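Local coordinates for aminotransferase, classes I and II (Silicibacter pomeroyi DSS-3, PDB 3H14), which probably catalyses pyridoxal-phosphate-dependent transfer of an amino group between L-aspartate and 2-oxoglutarate, giving oxaloacetate and L-glutamate, at residues 12-24 with 335-347. Residues are numbered along the deposited sequence; the frame is centred on the assembly and turned at random. Where two conformers were deposited one is given.
Sequences DPFIVMDVMEAAR and LEKAGVAVTPGLD
The Asp347 carboxylate bound to the consecutive backbone amides of Ile15 and Val16, continued by an apolar seam, joins the N-terminal helix and its lead-in loop (12-24) to the strand 340-344 and its flanks (335-347). Both carboxylate oxygens take part. Asp347 OD1 accepts Ile15 N at 2.7 Å through its syn lone pair, with an N-H...O angle of 155°. Asp347 OD2 receives Val16 N at 3.1 Å, also on the syn side but 16° out of the carboxylate plane and more bent, at 137°. Ile15 and Val16 are the middle residues of the type I turn Phe14-Met17; because each oxygen is bonded to a different amide, rotation of the carboxylate is restricted. An alanine in place of Asp347 would probably leave both amides without this acceptor and the turn less firmly tied to the 345-347 segment. In the fold, strand 340-344 belongs to the mixed four-stranded sheet of the smaller domain of this aminotransferase, running parallel to strand 34-35, and the N-terminal helix packs against that domain. The seam starts at Ile15, whose CG2 meets Pro344 CG at 4.1 Å while CG1 faces Leu346 CB. With CG2 anti to its backbone N, Val16 sets this methyl against Thr343, 3.6 Å from OG1 and 3.7 Å from the CG2 methyl. One turn on, Val19 CG2 meets Ala341 CB at 4.0 Å and Leu335 CD2 at 3.7 Å; beside it the buried Val342 O has no hydrogen-bond partner. Leu335 CD2 also presses on Ala22 CB at 3.3 Å, closer than usual for two carbons.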
ATOM      1  N   ASP A  12      -6.727   1.444 -17.127  1.00 34.77           N
ATOM      2  CA  ASP A  12      -5.913   2.648 -17.388  1.00 34.80           C
ATOM      3  C   ASP A  12      -4.413   2.390 -17.176  1.00 34.15           C
ATOM      4  O   ASP A  12      -4.036   1.806 -16.160  1.00 34.28           O
ATOM      5  CB  ASP A  12      -6.282   3.742 -16.389  1.00 34.88           C
ATOM      6  CG  ASP A  12      -7.732   4.204 -16.475  1.00 37.76           C
ATOM      7  OD1 ASP A  12      -8.371   4.126 -17.549  1.00 39.66           O
ATOM      8  OD2 ASP A  12      -8.217   4.704 -15.428  1.00 41.45           O
ATOM      9  N   PRO A  13      -3.549   2.865 -18.091  1.00 34.17           N
ATOM     10  CA  PRO A  13      -2.082   2.729 -17.917  1.00 34.49           C
ATOM     11  C   PRO A  13      -1.602   3.678 -16.828  1.00 34.26           C
ATOM     12  O   PRO A  13      -2.136   4.781 -16.716  1.00 34.11           O
ATOM     13  CB  PRO A  13      -1.519   3.168 -19.261  1.00 34.49           C
ATOM     14  CG  PRO A  13      -2.501   4.138 -19.757  1.00 34.94           C
ATOM     15  CD  PRO A  13      -3.876   3.616 -19.307  1.00 34.46           C
ATOM     16  N   PHE A  14      -0.629   3.251 -16.037  1.00 34.03           N
ATOM     17  CA  PHE A  14      -0.206   4.017 -14.880  1.00 34.89           C
ATOM     18  C   PHE A  14       0.643   5.188 -15.317  1.00 35.27           C
ATOM     19  O   PHE A  14       1.631   5.016 -16.022  1.00 34.06           O
ATOM     20  CB  PHE A  14       0.539   3.138 -13.878  1.00 35.76           C
ATOM     21  CG  PHE A  14      -0.368   2.230 -13.073  1.00 36.57           C
ATOM     22  CD1 PHE A  14      -1.720   2.550 -12.873  1.00 38.05           C
ATOM     23  CD2 PHE A  14       0.131   1.076 -12.502  1.00 38.48           C
ATOM     24  CE1 PHE A  14      -2.553   1.715 -12.132  1.00 38.41           C
ATOM     25  CE2 PHE A  14      -0.682   0.254 -11.751  1.00 37.97           C
ATOM     26  CZ  PHE A  14      -2.032   0.572 -11.568  1.00 37.52           C
ATOM     27  N   ILE A  15       0.224   6.375 -14.898  1.00 36.11           N
ATOM     28  CA  ILE A  15       0.869   7.622 -15.286  1.00 37.63           C
ATOM     29  C   ILE A  15       2.324   7.616 -14.871  1.00 38.28           C
ATOM     30  O   ILE A  15       3.143   8.265 -15.526  1.00 38.65           O
ATOM     31  CB  ILE A  15       0.137   8.872 -14.672  1.00 37.58           C
ATOM     32  CG1 ILE A  15      -1.295   9.011 -15.222  1.00 38.51           C
ATOM     33  CG2 ILE A  15       0.921  10.143 -14.898  1.00 37.64           C
ATOM     34  CD1 ILE A  15      -1.388   9.024 -16.739  1.00 40.42           C
ATOM     35  N   VAL A  16       2.658   6.868 -13.804  1.00 39.19           N
ATOM     36  CA  VAL A  16       4.036   6.851 -13.289  1.00 40.32           C
ATOM     37  C   VAL A  16       5.043   6.221 -14.265  1.00 41.17           C
ATOM     38  O   VAL A  16       6.253   6.383 -14.096  1.00 40.45           O
ATOM     39  CB  VAL A  16       4.138   6.196 -11.876  1.00 39.72           C
ATOM     40  CG1 VAL A  16       3.927   4.687 -11.922  1.00 39.16           C
ATOM     41  CG2 VAL A  16       5.489   6.560 -11.201  1.00 39.23           C
HETATM   42  N   MSE A  17       4.534   5.545 -15.299  1.00 42.48           N
HETATM   43  CA  MSE A  17       5.365   4.878 -16.307  1.00 43.15           C
HETATM   44  C   MSE A  17       6.187   5.867 -17.130  1.00 42.39           C
HETATM   45  O   MSE A  17       7.302   5.553 -17.526  1.00 42.06           O
HETATM   46  CB  MSE A  17       4.491   4.026 -17.240  1.00 45.73           C
HETATM   47  CG  MSE A  17       3.695   2.915 -16.519  1.00 51.00           C
HETATM   48 SE   MSE A  17       4.862   1.555 -15.759  1.00 68.17          SE
HETATM   49  CE  MSE A  17       3.777   0.829 -14.280  1.00 56.06           C
ATOM     50  N   ASP A  18       5.657   7.056 -17.382  1.00 41.39           N
ATOM     51  CA  ASP A  18       6.454   8.113 -18.036  1.00 41.09           C
ATOM     52  C   ASP A  18       7.780   8.377 -17.284  1.00 40.32           C
ATOM     53  O   ASP A  18       8.849   8.333 -17.883  1.00 39.26           O
ATOM     54  CB  ASP A  18       5.700   9.444 -18.121  1.00 41.33           C
ATOM     55  CG  ASP A  18       4.471   9.396 -19.014  1.00 43.72           C
ATOM     56  OD1 ASP A  18       4.001   8.287 -19.405  1.00 46.18           O
ATOM     57  OD2 ASP A  18       3.952  10.508 -19.279  1.00 45.07           O
ATOM     58  N   VAL A  19       7.692   8.661 -15.983  1.00 39.87           N
ATOM     59  CA  VAL A  19       8.885   8.979 -15.179  1.00 39.75           C
ATOM     60  C   VAL A  19       9.815   7.765 -15.013  1.00 39.19           C
ATOM     61  O   VAL A  19      11.012   7.899 -15.177  1.00 36.98           O
ATOM     62  CB  VAL A  19       8.540   9.596 -13.785  1.00 40.13           C
ATOM     63  CG1 VAL A  19       7.903   8.577 -12.854  1.00 39.99           C
ATOM     64  CG2 VAL A  19       9.797  10.179 -13.125  1.00 40.33           C
HETATM   65  N   MSE A  20       9.268   6.593 -14.705  1.00 38.68           N
HETATM   66  CA  MSE A  20      10.097   5.399 -14.557  1.00 40.82           C
HETATM   67  C   MSE A  20      10.890   5.033 -15.806  1.00 38.40           C
HETATM   68  O   MSE A  20      12.042   4.604 -15.694  1.00 38.37           O
HETATM   69  CB  MSE A  20       9.262   4.190 -14.172  1.00 40.60           C
HETATM   70  CG  MSE A  20       8.773   4.249 -12.785  1.00 42.95           C
HETATM   71 SE   MSE A  20       7.465   2.835 -12.550  1.00 50.59          SE
HETATM   72  CE  MSE A  20       8.496   1.679 -11.360  1.00 42.59           C
ATOM     73  N   GLU A  21      10.265   5.175 -16.973  1.00 36.46           N
ATOM     74  CA  GLU A  21      10.940   4.931 -18.246  1.00 35.40           C
ATOM     75  C   GLU A  21      11.950   6.035 -18.519  1.00 34.33           C
ATOM     76  O   GLU A  21      13.083   5.753 -18.884  1.00 33.39           O
ATOM     77  CB  GLU A  21       9.934   4.851 -19.408  1.00 35.68           C
ATOM     78  N   ALA A  22      11.541   7.296 -18.343  1.00 33.19           N
ATOM     79  CA  ALA A  22      12.475   8.412 -18.471  1.00 32.33           C
ATOM     80  C   ALA A  22      13.655   8.253 -17.494  1.00 31.31           C
ATOM     81  O   ALA A  22      14.767   8.637 -17.825  1.00 30.89           O
ATOM     82  CB  ALA A  22      11.766   9.771 -18.248  1.00 32.71           C
ATOM     83  N   ALA A  23      13.395   7.707 -16.303  1.00 30.12           N
ATOM     84  CA  ALA A  23      14.445   7.478 -15.296  1.00 30.54           C
ATOM     85  C   ALA A  23      15.451   6.433 -15.813  1.00 30.87           C
ATOM     86  O   ALA A  23      16.663   6.603 -15.686  1.00 29.16           O
ATOM     87  CB  ALA A  23      13.846   7.036 -13.961  1.00 29.41           C
ATOM     88  N   ARG A  24      14.911   5.366 -16.405  1.00 32.06           N
ATOM     89  CA  ARG A  24      15.698   4.314 -17.068  1.00 32.68           C
ATOM     90  C   ARG A  24      16.538   4.860 -18.215  1.00 32.55           C
ATOM     91  O   ARG A  24      17.714   4.512 -18.334  1.00 32.17           O
ATOM     92  CB  ARG A  24      14.758   3.185 -17.567  1.00 33.09           C
ATOM     93  CG  ARG A  24      15.443   2.065 -18.402  1.00 34.20           C
ATOM     94  CD  ARG A  24      14.463   1.269 -19.305  1.00 36.63           C
ATOM     95  NE  ARG A  24      13.968   2.101 -20.413  1.00 41.53           N
ATOM     96  CZ  ARG A  24      12.689   2.461 -20.619  1.00 44.28           C
ATOM     97  NH1 ARG A  24      11.700   2.047 -19.814  1.00 45.81           N
ATOM     98  NH2 ARG A  24      12.393   3.245 -21.662  1.00 44.23           N
ATOM     99  N   LEU A 335      12.537  15.354 -12.795  1.00 20.98           N
ATOM    100  CA  LEU A 335      13.438  14.299 -13.313  1.00 22.19           C
ATOM    101  C   LEU A 335      14.543  14.835 -14.196  1.00 23.08           C
ATOM    102  O   LEU A 335      15.713  14.498 -14.028  1.00 22.78           O
ATOM    103  CB  LEU A 335      12.645  13.257 -14.106  1.00 22.34           C
ATOM    104  CG  LEU A 335      13.493  12.052 -14.555  1.00 21.01           C
ATOM    105  CD1 LEU A 335      14.143  11.375 -13.354  1.00 21.85           C
ATOM    106  CD2 LEU A 335      12.608  11.124 -15.368  1.00 22.69           C
ATOM    107  N   GLU A 336      14.146  15.591 -15.208  1.00 25.65           N
ATOM    108  CA  GLU A 336      15.074  16.117 -16.218  1.00 26.48           C
ATOM    109  C   GLU A 336      16.098  17.021 -15.543  1.00 25.85           C
ATOM    110  O   GLU A 336      17.318  16.863 -15.738  1.00 25.30           O
ATOM    111  CB  GLU A 336      14.283  16.867 -17.302  1.00 26.86           C
ATOM    112  CG  GLU A 336      15.073  17.834 -18.210  1.00 29.17           C
ATOM    113  CD  GLU A 336      14.182  18.634 -19.219  1.00 32.56           C
ATOM    114  OE1 GLU A 336      13.148  19.251 -18.800  1.00 39.47           O
ATOM    115  OE2 GLU A 336      14.527  18.651 -20.438  1.00 37.42           O
ATOM    116  N   LYS A 337      15.614  17.924 -14.696  1.00 25.25           N
ATOM    117  CA  LYS A 337      16.440  19.026 -14.230  1.00 24.39           C
ATOM    118  C   LYS A 337      17.101  18.757 -12.883  1.00 24.09           C
ATOM    119  O   LYS A 337      18.232  19.190 -12.677  1.00 23.90           O
ATOM    120  CB  LYS A 337      15.619  20.353 -14.223  1.00 24.79           C
ATOM    121  N   ALA A 338      16.408  18.070 -11.969  1.00 22.40           N
ATOM    122  CA  ALA A 338      16.934  17.690 -10.652  1.00 22.40           C
ATOM    123  C   ALA A 338      17.535  16.278 -10.560  1.00 20.64           C
ATOM    124  O   ALA A 338      18.245  15.990  -9.604  1.00 20.62           O
ATOM    125  CB  ALA A 338      15.859  17.856  -9.544  1.00 21.34           C
ATOM    126  N   GLY A 339      17.241  15.415 -11.514  1.00 19.16           N
ATOM    127  CA  GLY A 339      17.727  14.027 -11.446  1.00 18.95           C
ATOM    128  C   GLY A 339      17.097  13.229 -10.339  1.00 18.08           C
ATOM    129  O   GLY A 339      17.714  12.291  -9.774  1.00 16.90           O
ATOM    130  N   VAL A 340      15.852  13.599 -10.027  1.00 18.74           N
ATOM    131  CA  VAL A 340      15.078  12.954  -8.971  1.00 17.71           C
ATOM    132  C   VAL A 340      13.761  12.499  -9.557  1.00 17.57           C
ATOM    133  O   VAL A 340      13.101  13.258 -10.253  1.00 16.98           O
ATOM    134  CB  VAL A 340      14.827  13.865  -7.730  1.00 17.77           C
ATOM    135  CG1 VAL A 340      14.009  13.130  -6.682  1.00 17.43           C
ATOM    136  CG2 VAL A 340      16.159  14.292  -7.063  1.00 17.34           C
ATOM    137  N   ALA A 341      13.390  11.242  -9.265  1.00 16.37           N
ATOM    138  CA  ALA A 341      12.141  10.649  -9.764  1.00 16.92           C
ATOM    139  C   ALA A 341      11.088  10.712  -8.679  1.00 15.76           C
ATOM    140  O   ALA A 341      11.342  10.311  -7.597  1.00 15.88           O
ATOM    141  CB  ALA A 341      12.350   9.172 -10.208  1.00 16.17           C
ATOM    142  N   VAL A 342       9.953  11.307  -8.997  1.00 16.37           N
ATOM    143  CA  VAL A 342       8.823  11.415  -8.088  1.00 16.84           C
ATOM    144  C   VAL A 342       7.576  11.037  -8.868  1.00 16.53           C
ATOM    145  O   VAL A 342       7.601  11.004 -10.097  1.00 17.10           O
ATOM    146  CB  VAL A 342       8.707  12.835  -7.473  1.00 17.10           C
ATOM    147  CG1 VAL A 342      10.044  13.226  -6.782  1.00 17.15           C
ATOM    148  CG2 VAL A 342       8.278  13.844  -8.508  1.00 14.62           C
ATOM    149  N   THR A 343       6.466  10.788  -8.172  1.00 18.28           N
ATOM    150  CA  THR A 343       5.255  10.283  -8.824  1.00 18.87           C
ATOM    151  C   THR A 343       4.139  11.320  -8.858  1.00 18.57           C
ATOM    152  O   THR A 343       3.726  11.791  -7.811  1.00 17.77           O
ATOM    153  CB  THR A 343       4.681   9.078  -8.059  1.00 19.69           C
ATOM    154  OG1 THR A 343       5.704   8.065  -7.932  1.00 25.45           O
ATOM    155  CG2 THR A 343       3.481   8.522  -8.820  1.00 19.53           C
ATOM    156  N   PRO A 344       3.611  11.619 -10.041  1.00 17.92           N
ATOM    157  CA  PRO A 344       2.477  12.523 -10.059  1.00 18.76           C
ATOM    158  C   PRO A 344       1.269  11.935  -9.312  1.00 19.44           C
ATOM    159  O   PRO A 344       1.103  10.710  -9.275  1.00 19.30           O
ATOM    160  CB  PRO A 344       2.143  12.652 -11.537  1.00 19.08           C
ATOM    161  CG  PRO A 344       3.293  12.158 -12.261  1.00 18.05           C
ATOM    162  CD  PRO A 344       4.033  11.234 -11.397  1.00 18.46           C
ATOM    163  N   GLY A 345       0.437  12.805  -8.744  1.00 18.79           N
ATOM    164  CA  GLY A 345      -0.720  12.383  -7.999  1.00 19.64           C
ATOM    165  C   GLY A 345      -1.869  11.781  -8.791  1.00 19.71           C
ATOM    166  O   GLY A 345      -2.735  11.143  -8.185  1.00 20.29           O
ATOM    167  N   LEU A 346      -1.879  11.946 -10.123  1.00 20.61           N
ATOM    168  CA  LEU A 346      -3.019  11.518 -10.941  0.50 21.21           C
ATOM    169  C   LEU A 346      -3.399  10.029 -10.785  1.00 21.64           C
ATOM    170  O   LEU A 346      -4.594   9.706 -10.785  1.00 22.20           O
ATOM    171  CB  LEU A 346      -2.794  11.846 -12.415  0.50 21.75           C
ATOM    172  CG  LEU A 346      -2.804  13.336 -12.749  0.50 22.61           C
ATOM    173  CD1 LEU A 346      -1.354  13.867 -12.786  0.50 21.89           C
ATOM    174  CD2 LEU A 346      -3.514  13.583 -14.061  0.50 24.22           C
ATOM    175  N   ASP A 347      -2.412   9.144 -10.620  1.00 21.21           N
ATOM    176  CA  ASP A 347      -2.695   7.693 -10.403  1.00 21.58           C
ATOM    177  C   ASP A 347      -3.504   7.432  -9.144  1.00 20.72           C
ATOM    178  O   ASP A 347      -4.237   6.439  -9.083  1.00 21.91           O
ATOM    179  CB  ASP A 347      -1.407   6.862 -10.283  1.00 21.79           C
ATOM    180  CG  ASP A 347      -0.696   6.620 -11.629  1.00 24.14           C
ATOM    181  OD1 ASP A 347      -1.388   6.501 -12.701  1.00 25.70           O
ATOM    182  OD2 ASP A 347       0.575   6.532 -11.589  1.00 21.27           O
TER